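Local coordinates for DUF3298 domain-containing protein (Pseudomonas aeruginosa, PDB 4E72) that is of unknown function but belongs to the DUF3298 family and is probably exported as a lipoprotein, at residues P39-L44 with I121-R126; K90-H95 with I100-S105; Q134-P139 with P219-G224. All blocks are in the same frame, centred on the assembly; numbering follows the deposited sequence.

Contacts 1 and 2 meet on the six-stranded mixed sheet, contact 1 through strand 115-124 alone, and their centres are about 12 Å apart. Strand 98-108 of contact 2 neighbours strand 115-124, the two linked by a probable backbone hydrogen bond from Ile121 N to Ile101 O, while Leu44 packs on Ile101. In chain order the 90-95/100-105 hairpin falls between the two segments of contact 1, so the loop at 39-44 packs on a strand that comes 77 residues later. Contact 3 follows both, about 18 Å from contact 1 and 19 Å from contact 2, centre to centre. Where its selenomethionine Met136 meets Asn122, the sheet is joined to the C-terminal part of the chain.

Contact 1. Residues P39-L44 with I121-R126; sequences PDEPQL and INYDRR
Glu41 OE2 is the polar centre of this contact, with three groups gathered on it. The phenol of Tyr123 donates from OH to Glu41 OE2 at 2.8 Å, arriving on the anti side of the carboxylate and 16° out of its plane. His128 ND1 forms a second hydrogen bond to the same oxygen. Within the loop, Gln43 NE2 adds a weak bond to Glu41 OE2 (3.2 Å), its N-H...O angle far from straight. The phenol therefore meets an acceptor whose position is fixed from several directions, and the donors gathered on OE2 would probably stabilise the charged carboxylate.

The route of the glutamate explains the approach. Its CG stands anti to the backbone N (chi1 -159°), and a bend at chi2 brings OE2 to the ring edge, near its plane, with the carboxylate itself steeply turned against the ring. On the way, Glu41 CG comes within 3.7 Å of Tyr123 CE2, so the aliphatic part of the chain also touches the ring.

Leu44 supplies the apolar half. Its CG sits over one face of the Tyr123 ring, 3.8 Å from the centroid and only 9° off the normal, which meets the geometry of a CH-pi contact. The two methyls straddle the inner end of the ring: CD2 is 3.7 Å from Tyr123 CG, while CD1 reaches Tyr123 CD2 at 3.8 Å. Tyr123 also touches Ile47 of helix 44-54 and Val130 of strand 129-130.

A backbone bond from Leu44 N to Glu41 O closes the turn that presents Glu41 and Leu44 together. The arrangement is that of a type I beta turn leading into a helix and packed against a sheet, with one strand tyrosine joining the two through both its face and its hydroxyl.

Contact 2. Residues K90-H95 with I100-S105; sequences KVREQH and IIELSS
Backbone hydrogen bonds join Lys90 and Glu102 in both directions: Lys90 N reaches Glu102 O at 3.0 Å, and Glu102 N returns to Lys90 O at 2.8 Å. This is the hydrogen-bonded pair of an antiparallel arrangement, and the next pair, Val91 with Ile101, is non-hydrogen-bonded, its alpha carbons 4.4 Å apart. There Lys90 O also receives a CA-H...O contact from Ile101. Further along, Ile100 N donates to Glu93 O at 2.8 Å.

Ile100 O departs from the regular pattern by accepting two N-H groups. Arg92 N approaches nearly in line with the carbonyl at 2.7 Å; Glu93 N, at 3.2 Å, lies in the carbonyl plane on a lone pair, with a C=O...N angle of 137°. Arg92 and Glu93 thus both face Ile100, shifting the register by one residue. This is a classic beta bulge, set in the hairpin of strands 84-95 and 98-108, two neighbours within the mixed sheet. The helical psi of Arg92 (-46°) marks the local break from extended backbone.

The charged contacts run between Arg92 and Glu102. With CG anti to the backbone N, the extended arginine chain crosses the Glu102 side chain at a slant, and Arg92 NH1 forms a salt bridge to Glu102 OE1 at 3.0 Å. The guanidinium and carboxylate planes are 30° apart, and OE1 is met from above the carboxylate plane. NH1 has a second carboxylate partner in Glu205, while Glu93 OE2 makes a long pair with Arg92 NE; Glu93 OE1 instead accepts a bond from Phe184 N.

Carbon contact across the hairpin is subsidiary and lies between the aliphatic stems of the same two residues, Arg92 CB standing 4.1 Å from Glu102 CB. Ile101 on the other face packs against Leu44 and Val48 of helix 44-54.

Contact 3. Residues Q134-P139 with P219-G224; sequences QDMLVP and PNLFPG
A short, weakly bonded helix at about 134-136, within the DUF3298 family region, meets a 3-10 turn at residues 219-221 near the C-terminus. One methyl makes the connection: Leu221 CD1 approaches Met136 CA to 3.6 Å and Met136 O to 3.8 Å. It also lies 4.0 Å from Met136 CB, and at the same distance from Asp135 O. The leucine therefore rests on the backbone of Asp135 and Met136 and touches only the root of the Met136 side chain.

Torsions on the two sides show why. Leu221 CG stands anti to its carbonyl carbon (chi1 -67°), directing the branch across to the helix, whereas the selenomethionine chain extends beyond CG and leads away from Leu221; its methyl CE meets Asn122, and the side chain also touches Leu182.

No hydrogen bond links the two segments directly. Polar attachment comes from just before the 3-10 turn, where Lys218 NZ bonds to Asp135 O and the Lys218 backbone pairs with that of Met136. Within the turn, Phe222 N bonds to Pro219 O at 3.1 Å. The arrangement is a 3-10 turn near the C-terminus that places one buried leucine against a short helix.

Contact 1. Residues P39-L44 with I121-R126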
loop_
_atom_site.group_PDB
_atom_site.type_symbol
_atom_site.label_atom_id
_atom_site.label_comp_id
_atom_site.label_asym_id
_atom_site.label_seq_id
_atom_site.Cartn_x
_atom_site.Cartn_y
_atom_site.Cartn_z
ATOM N N PRO A 39 -16.362 -3.921 -12.462
ATOM C CA PRO A 39 -17.759 -4.163 -12.882
ATOM C C PRO A 39 -18.391 -5.438 -12.286
ATOM O O PRO A 39 -19.577 -5.412 -11.949
ATOM C CB PRO A 39 -17.654 -4.269 -14.410
ATOM C CG PRO A 39 -16.391 -3.563 -14.766
ATOM C CD PRO A 39 -15.458 -3.840 -13.632
ATOM N N ASP A 40 -17.601 -6.529 -12.134
ATOM C CA ASP A 40 -18.057 -7.821 -11.608
ATOM C C ASP A 40 -18.100 -7.867 -10.072
ATOM O O ASP A 40 -18.903 -8.627 -9.531
ATOM C CB ASP A 40 -17.174 -8.957 -12.133
ATOM C CG ASP A 40 -17.242 -9.130 -13.639
ATOM O OD1 ASP A 40 -16.572 -8.356 -14.357
ATOM O OD2 ASP A 40 -17.960 -10.047 -14.099
ATOM N N GLU A 41 -17.260 -7.063 -9.377
ATOM C CA GLU A 41 -17.213 -6.987 -7.909
ATOM C C GLU A 41 -17.443 -5.511 -7.458
ATOM O O GLU A 41 -16.501 -4.861 -7.017
ATOM C CB GLU A 41 -15.867 -7.545 -7.393
ATOM C CG GLU A 41 -15.867 -7.981 -5.938
ATOM C CD GLU A 41 -16.543 -9.300 -5.603
ATOM O OE1 GLU A 41 -16.760 -10.127 -6.520
ATOM O OE2 GLU A 41 -16.812 -9.526 -4.402
ATOM N N PRO A 42 -18.687 -4.968 -7.552
ATOM C CA PRO A 42 -18.911 -3.550 -7.193
ATOM C C PRO A 42 -18.663 -3.192 -5.721
ATOM O O PRO A 42 -18.536 -2.003 -5.427
ATOM C CB PRO A 42 -20.375 -3.315 -7.559
ATOM C CG PRO A 42 -21.000 -4.683 -7.535
ATOM C CD PRO A 42 -19.937 -5.598 -8.040
ATOM N N GLN A 43 -18.559 -4.196 -4.809
ATOM C CA GLN A 43 -18.261 -3.959 -3.379
ATOM C C GLN A 43 -16.860 -3.387 -3.197
ATOM O O GLN A 43 -16.613 -2.703 -2.216
ATOM C CB GLN A 43 -18.371 -5.250 -2.543
ATOM C CG GLN A 43 -19.676 -6.008 -2.696
ATOM C CD GLN A 43 -19.394 -7.372 -3.242
ATOM O OE1 GLN A 43 -19.240 -8.337 -2.491
ATOM N NE2 GLN A 43 -19.257 -7.468 -4.560
ATOM N N LEU A 44 -15.940 -3.698 -4.127
ATOM C CA LEU A 44 -14.552 -3.238 -4.079
ATOM C C LEU A 44 -14.409 -1.745 -4.374
ATOM O O LEU A 44 -13.484 -1.122 -3.845
ATOM C CB LEU A 44 -13.685 -4.031 -5.068
ATOM C CG LEU A 44 -12.732 -5.079 -4.485
ATOM C CD1 LEU A 44 -12.025 -5.837 -5.598
ATOM C CD2 LEU A 44 -11.692 -4.444 -3.568
ATOM N N ILE A 121 -4.359 -3.518 -0.171
ATOM C CA ILE A 121 -5.687 -4.087 0.029
ATOM C C ILE A 121 -5.544 -5.561 -0.379
ATOM O O ILE A 121 -5.084 -5.848 -1.484
ATOM C CB ILE A 121 -6.840 -3.381 -0.729
ATOM C CG1 ILE A 121 -6.925 -1.867 -0.416
ATOM C CG2 ILE A 121 -8.187 -4.118 -0.476
ATOM C CD1 ILE A 121 -7.876 -1.064 -1.362
ATOM N N ASN A 122 -5.882 -6.479 0.514
ATOM C CA ASN A 122 -5.907 -7.918 0.225
ATOM C C ASN A 122 -7.377 -8.339 0.217
ATOM O O ASN A 122 -7.957 -8.568 1.262
ATOM C CB ASN A 122 -5.085 -8.726 1.232
ATOM C CG ASN A 122 -3.629 -8.416 1.194
ATOM O OD1 ASN A 122 -2.867 -9.071 0.474
ATOM N ND2 ASN A 122 -3.217 -7.391 1.951
ATOM N N TYR A 123 -7.997 -8.324 -0.947
ATOM C CA TYR A 123 -9.408 -8.652 -1.074
ATOM C C TYR A 123 -9.627 -10.107 -1.486
ATOM O O TYR A 123 -9.210 -10.515 -2.572
ATOM C CB TYR A 123 -10.073 -7.705 -2.083
ATOM C CG TYR A 123 -11.575 -7.849 -2.107
ATOM C CD1 TYR A 123 -12.373 -7.200 -1.167
ATOM C CD2 TYR A 123 -12.205 -8.617 -3.083
ATOM C CE1 TYR A 123 -13.759 -7.340 -1.175
ATOM C CE2 TYR A 123 -13.594 -8.777 -3.093
ATOM C CZ TYR A 123 -14.364 -8.137 -2.134
ATOM O OH TYR A 123 -15.730 -8.239 -2.157
ATOM N N ASP A 124 -10.300 -10.883 -0.629
ATOM C CA ASP A 124 -10.649 -12.286 -0.910
ATOM C C ASP A 124 -12.039 -12.353 -1.554
ATOM O O ASP A 124 -13.029 -11.955 -0.946
ATOM C CB ASP A 124 -10.592 -13.126 0.371
ATOM C CG ASP A 124 -10.834 -14.628 0.211
ATOM O OD1 ASP A 124 -10.663 -15.156 -0.925
ATOM O OD2 ASP A 124 -11.130 -15.281 1.219
ATOM N N ARG A 125 -12.095 -12.806 -2.803
ATOM C CA ARG A 125 -13.348 -12.902 -3.557
ATOM C C ARG A 125 -14.219 -14.095 -3.123
ATOM O O ARG A 125 -15.430 -14.079 -3.361
ATOM C CB ARG A 125 -13.065 -13.008 -5.064
ATOM C CG ARG A 125 -12.457 -11.761 -5.673
ATOM C CD ARG A 125 -11.808 -12.104 -6.987
ATOM N NE ARG A 125 -12.778 -12.619 -7.951
ATOM C CZ ARG A 125 -12.471 -13.337 -9.026
ATOM N NH1 ARG A 125 -11.206 -13.645 -9.289
ATOM N NH2 ARG A 125 -13.423 -13.764 -9.837
ATOM N N ARG A 126 -13.600 -15.130 -2.518
ATOM C CA ARG A 126 -14.282 -16.330 -2.032
ATOM C C ARG A 126 -15.184 -15.943 -0.842
ATOM O O ARG A 126 -16.312 -16.419 -0.758
ATOM C CB ARG A 126 -13.243 -17.410 -1.644
ATOM C CG ARG A 126 -13.812 -18.805 -1.400
ATOM C CD ARG A 126 -12.748 -19.707 -0.797
ATOM N NE ARG A 126 -13.256 -21.043 -0.480
ATOM C CZ ARG A 126 -12.634 -21.918 0.310
ATOM N NH1 ARG A 126 -11.482 -21.599 0.891
ATOM N NH2 ARG A 126 -13.169 -23.111 0.536
#

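Contact 2. Residues K90-H95 with I100-S105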
loop_
_atom_site.group_PDB
_atom_site.type_symbol
_atom_site.label_atom_id
_atom_site.label_comp_id
_atom_site.label_asym_id
_atom_site.label_seq_id
_atom_site.Cartn_x
_atom_site.Cartn_y
_atom_site.Cartn_z
ATOM N N LYS A 90 -3.837 0.627 -7.895
ATOM C CA LYS A 90 -3.607 -0.291 -9.017
ATOM C C LYS A 90 -3.564 -1.741 -8.527
ATOM O O LYS A 90 -3.165 -2.017 -7.384
ATOM C CB LYS A 90 -2.346 0.058 -9.849
ATOM C CG LYS A 90 -1.014 -0.025 -9.113
ATOM C CD LYS A 90 0.153 -0.090 -10.089
ATOM C CE LYS A 90 1.379 -0.708 -9.453
ATOM N NZ LYS A 90 2.487 -0.901 -10.436
ATOM N N VAL A 91 -4.015 -2.652 -9.386
ATOM C CA VAL A 91 -3.978 -4.074 -9.091
ATOM C C VAL A 91 -2.517 -4.532 -9.178
ATOM O O VAL A 91 -1.899 -4.422 -10.225
ATOM C CB VAL A 91 -4.912 -4.926 -9.986
ATOM C CG1 VAL A 91 -4.704 -6.418 -9.722
ATOM C CG2 VAL A 91 -6.380 -4.549 -9.770
ATOM N N ARG A 92 -1.956 -4.966 -8.049
ATOM C CA ARG A 92 -0.601 -5.484 -8.030
ATOM C C ARG A 92 -0.643 -6.927 -8.546
ATOM O O ARG A 92 0.191 -7.297 -9.366
ATOM C CB ARG A 92 0.025 -5.384 -6.613
ATOM C CG ARG A 92 1.445 -5.963 -6.594
ATOM C CD ARG A 92 2.289 -5.476 -5.452
ATOM N NE ARG A 92 3.527 -6.240 -5.391
ATOM C CZ ARG A 92 4.648 -5.834 -4.814
ATOM N NH1 ARG A 92 4.719 -4.633 -4.252
ATOM N NH2 ARG A 92 5.713 -6.628 -4.795
ATOM N N GLU A 93 -1.604 -7.749 -8.056
ATOM C CA GLU A 93 -1.737 -9.152 -8.475
ATOM C C GLU A 93 -3.141 -9.683 -8.311
ATOM O O GLU A 93 -3.904 -9.205 -7.469
ATOM C CB GLU A 93 -0.800 -10.062 -7.664
ATOM C CG GLU A 93 0.599 -10.212 -8.238
ATOM C CD GLU A 93 1.668 -10.492 -7.202
ATOM O OE1 GLU A 93 1.611 -11.574 -6.576
ATOM O OE2 GLU A 93 2.567 -9.636 -7.022
ATOM N N GLN A 94 -3.462 -10.713 -9.099
ATOM C CA GLN A 94 -4.701 -11.484 -9.015
ATOM C C GLN A 94 -4.324 -12.936 -9.098
ATOM O O GLN A 94 -3.695 -13.339 -10.086
ATOM C CB GLN A 94 -5.701 -11.106 -10.114
ATOM C CG GLN A 94 -6.342 -9.764 -9.845
ATOM C CD GLN A 94 -7.581 -9.571 -10.651
ATOM O OE1 GLN A 94 -8.599 -10.208 -10.413
ATOM N NE2 GLN A 94 -7.527 -8.651 -11.589
ATOM N N HIS A 95 -4.633 -13.708 -8.035
ATOM C CA HIS A 95 -4.352 -15.146 -7.971
ATOM C C HIS A 95 -5.210 -15.803 -6.914
ATOM O O HIS A 95 -5.446 -15.221 -5.851
ATOM C CB HIS A 95 -2.854 -15.457 -7.703
ATOM C CG HIS A 95 -2.372 -15.071 -6.334
ATOM N ND1 HIS A 95 -2.358 -15.985 -5.287
ATOM C CD2 HIS A 95 -1.920 -13.873 -5.879
ATOM C CE1 HIS A 95 -1.910 -15.319 -4.234
ATOM N NE2 HIS A 95 -1.630 -14.043 -4.540
ATOM N N ILE A 100 -4.934 -8.282 -5.070
ATOM C CA ILE A 100 -3.967 -7.513 -4.284
ATOM C C ILE A 100 -3.870 -6.132 -4.911
ATOM O O ILE A 100 -3.388 -6.001 -6.021
ATOM C CB ILE A 100 -2.573 -8.183 -4.097
ATOM C CG1 ILE A 100 -2.629 -9.694 -3.780
ATOM C CG2 ILE A 100 -1.674 -7.370 -3.121
ATOM C CD1 ILE A 100 -3.513 -10.192 -2.622
ATOM N N ILE A 101 -4.420 -5.134 -4.235
ATOM C CA ILE A 101 -4.435 -3.746 -4.683
ATOM C C ILE A 101 -3.338 -2.998 -3.955
ATOM O O ILE A 101 -3.279 -3.050 -2.725
ATOM C CB ILE A 101 -5.831 -3.079 -4.476
ATOM C CG1 ILE A 101 -6.905 -3.797 -5.348
ATOM C CG2 ILE A 101 -5.778 -1.571 -4.821
ATOM C CD1 ILE A 101 -8.312 -3.580 -4.922
ATOM N N GLU A 102 -2.459 -2.331 -4.723
ATOM C CA GLU A 102 -1.392 -1.488 -4.176
ATOM C C GLU A 102 -1.813 -0.023 -4.265
ATOM O O GLU A 102 -2.282 0.434 -5.321
ATOM C CB GLU A 102 -0.046 -1.717 -4.876
ATOM C CG GLU A 102 1.102 -1.263 -3.985
ATOM C CD GLU A 102 2.533 -1.433 -4.462
ATOM O OE1 GLU A 102 2.836 -2.423 -5.169
ATOM O OE2 GLU A 102 3.372 -0.597 -4.057
ATOM N N LEU A 103 -1.641 0.704 -3.142
ATOM C CA LEU A 103 -2.008 2.111 -2.985
ATOM C C LEU A 103 -0.789 3.009 -2.861
ATOM O O LEU A 103 0.142 2.675 -2.136
ATOM C CB LEU A 103 -2.883 2.284 -1.730
ATOM C CG LEU A 103 -4.028 1.273 -1.550
ATOM C CD1 LEU A 103 -4.381 1.135 -0.108
ATOM C CD2 LEU A 103 -5.253 1.656 -2.384
ATOM N N SER A 104 -0.806 4.156 -3.572
ATOM C CA SER A 104 0.258 5.173 -3.582
ATOM C C SER A 104 -0.330 6.532 -3.391
ATOM O O SER A 104 -1.375 6.852 -3.964
ATOM C CB SER A 104 1.023 5.184 -4.908
ATOM O OG SER A 104 1.511 3.907 -5.266
ATOM N N SER A 105 0.387 7.355 -2.659
ATOM C CA SER A 105 0.041 8.746 -2.444
ATOM C C SER A 105 1.313 9.573 -2.443
ATOM O O SER A 105 2.391 9.070 -2.095
ATOM C CB SER A 105 -0.737 8.928 -1.142
ATOM O OG SER A 105 0.043 8.571 -0.016
#

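Contact 3. Residues Q134-P139 with P219-G224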
loop_
_atom_site.group_PDB
_atom_site.type_symbol
_atom_site.label_atom_id
_atom_site.label_comp_id
_atom_site.label_asym_id
_atom_site.label_seq_id
_atom_site.Cartn_x
_atom_site.Cartn_y
_atom_site.Cartn_z
ATOM N N GLN A 134 -4.666 -10.102 11.024
ATOM C CA GLN A 134 -5.357 -11.011 11.941
ATOM C C GLN A 134 -6.113 -12.109 11.159
ATOM O O GLN A 134 -6.006 -13.286 11.503
ATOM C CB GLN A 134 -6.316 -10.220 12.874
ATOM C CG GLN A 134 -7.052 -11.075 13.924
ATOM C CD GLN A 134 -6.124 -11.604 15.001
ATOM O OE1 GLN A 134 -5.767 -10.899 15.957
ATOM N NE2 GLN A 134 -5.699 -12.857 14.859
ATOM N N ASP A 135 -6.830 -11.728 10.090
ATOM C CA ASP A 135 -7.573 -12.668 9.238
ATOM C C ASP A 135 -6.650 -13.609 8.442
ATOM O O ASP A 135 -7.112 -14.651 8.016
ATOM C CB ASP A 135 -8.465 -11.909 8.242
ATOM C CG ASP A 135 -9.515 -11.015 8.865
ATOM O OD1 ASP A 135 -10.110 -11.424 9.896
ATOM O OD2 ASP A 135 -9.765 -9.908 8.308
HETATM N N MSE A 136 -5.372 -13.264 8.240
HETATM C CA MSE A 136 -4.468 -14.125 7.468
HETATM C C MSE A 136 -3.741 -15.165 8.319
HETATM O O MSE A 136 -3.163 -16.105 7.765
HETATM C CB MSE A 136 -3.410 -13.301 6.725
HETATM C CG MSE A 136 -3.959 -12.272 5.744
HETATM SE SE MSE A 136 -2.473 -11.088 5.280
HETATM C CE MSE A 136 -3.455 -9.528 4.609
ATOM N N LEU A 137 -3.744 -14.994 9.647
ATOM C CA LEU A 137 -2.943 -15.840 10.521
ATOM C C LEU A 137 -3.691 -16.879 11.298
ATOM O O LEU A 137 -4.879 -16.740 11.581
ATOM C CB LEU A 137 -2.148 -14.968 11.525
ATOM C CG LEU A 137 -1.166 -13.946 10.926
ATOM C CD1 LEU A 137 -0.595 -13.093 11.979
ATOM C CD2 LEU A 137 -0.045 -14.612 10.129
ATOM N N VAL A 138 -2.957 -17.948 11.637
ATOM C CA VAL A 138 -3.391 -19.014 12.531
ATOM C C VAL A 138 -3.524 -18.335 13.924
ATOM O O VAL A 138 -2.646 -17.540 14.293
ATOM C CB VAL A 138 -2.404 -20.222 12.501
ATOM C CG1 VAL A 138 -2.648 -21.182 13.661
ATOM C CG2 VAL A 138 -2.476 -20.968 11.161
ATOM N N PRO A 139 -4.666 -18.519 14.632
ATOM C CA PRO A 139 -4.845 -17.843 15.943
ATOM C C PRO A 139 -3.669 -18.049 16.904
ATOM O O PRO A 139 -3.214 -19.181 17.112
ATOM C CB PRO A 139 -6.115 -18.479 16.508
ATOM C CG PRO A 139 -6.832 -19.033 15.337
ATOM C CD PRO A 139 -5.817 -19.378 14.292
ATOM N N PRO A 219 -3.448 -22.113 5.965
ATOM C CA PRO A 219 -3.068 -22.866 4.747
ATOM C C PRO A 219 -3.871 -22.532 3.473
ATOM O O PRO A 219 -3.317 -22.603 2.377
ATOM C CB PRO A 219 -3.288 -24.322 5.150
ATOM C CG PRO A 219 -3.232 -24.329 6.633
ATOM C CD PRO A 219 -3.798 -23.018 7.077
ATOM N N ASN A 220 -5.166 -22.183 3.610
ATOM C CA ASN A 220 -6.084 -21.844 2.505
ATOM C C ASN A 220 -5.723 -20.530 1.777
ATOM O O ASN A 220 -6.320 -20.225 0.738
ATOM C CB ASN A 220 -7.529 -21.749 3.027
ATOM C CG ASN A 220 -7.701 -21.027 4.364
ATOM O OD1 ASN A 220 -7.590 -21.622 5.455
ATOM N ND2 ASN A 220 -8.037 -19.744 4.310
ATOM N N LEU A 221 -4.765 -19.761 2.324
ATOM C CA LEU A 221 -4.308 -18.498 1.770
ATOM C C LEU A 221 -2.941 -18.652 1.093
ATOM O O LEU A 221 -2.425 -17.676 0.536
ATOM C CB LEU A 221 -4.253 -17.417 2.866
ATOM C CG LEU A 221 -5.604 -16.981 3.435
ATOM C CD1 LEU A 221 -5.407 -16.084 4.650
ATOM C CD2 LEU A 221 -6.460 -16.274 2.374
ATOM N N PHE A 222 -2.345 -19.865 1.167
ATOM C CA PHE A 222 -1.094 -20.168 0.480
ATOM C C PHE A 222 -1.371 -20.181 -1.032
ATOM O O PHE A 222 -2.483 -20.535 -1.449
ATOM C CB PHE A 222 -0.485 -21.511 0.929
ATOM C CG PHE A 222 0.434 -21.435 2.136
ATOM C CD1 PHE A 222 -0.010 -20.880 3.339
ATOM C CD2 PHE A 222 1.705 -21.992 2.096
ATOM C CE1 PHE A 222 0.826 -20.847 4.470
ATOM C CE2 PHE A 222 2.521 -22.000 3.235
ATOM C CZ PHE A 222 2.097 -21.381 4.400
ATOM N N PRO A 223 -0.395 -19.770 -1.868
ATOM C CA PRO A 223 -0.661 -19.724 -3.311
ATOM C C PRO A 223 -0.829 -21.126 -3.911
ATOM O O PRO A 223 -0.251 -22.113 -3.423
ATOM C CB PRO A 223 0.554 -18.988 -3.868
ATOM C CG PRO A 223 1.629 -19.193 -2.876
ATOM C CD PRO A 223 0.965 -19.289 -1.543
ATOM N N GLY A 224 -1.672 -21.196 -4.936
ATOM C CA GLY A 224 -1.955 -22.429 -5.653
ATOM C C GLY A 224 -0.795 -22.763 -6.566
ATOM O O GLY A 224 -0.621 -22.124 -7.610
#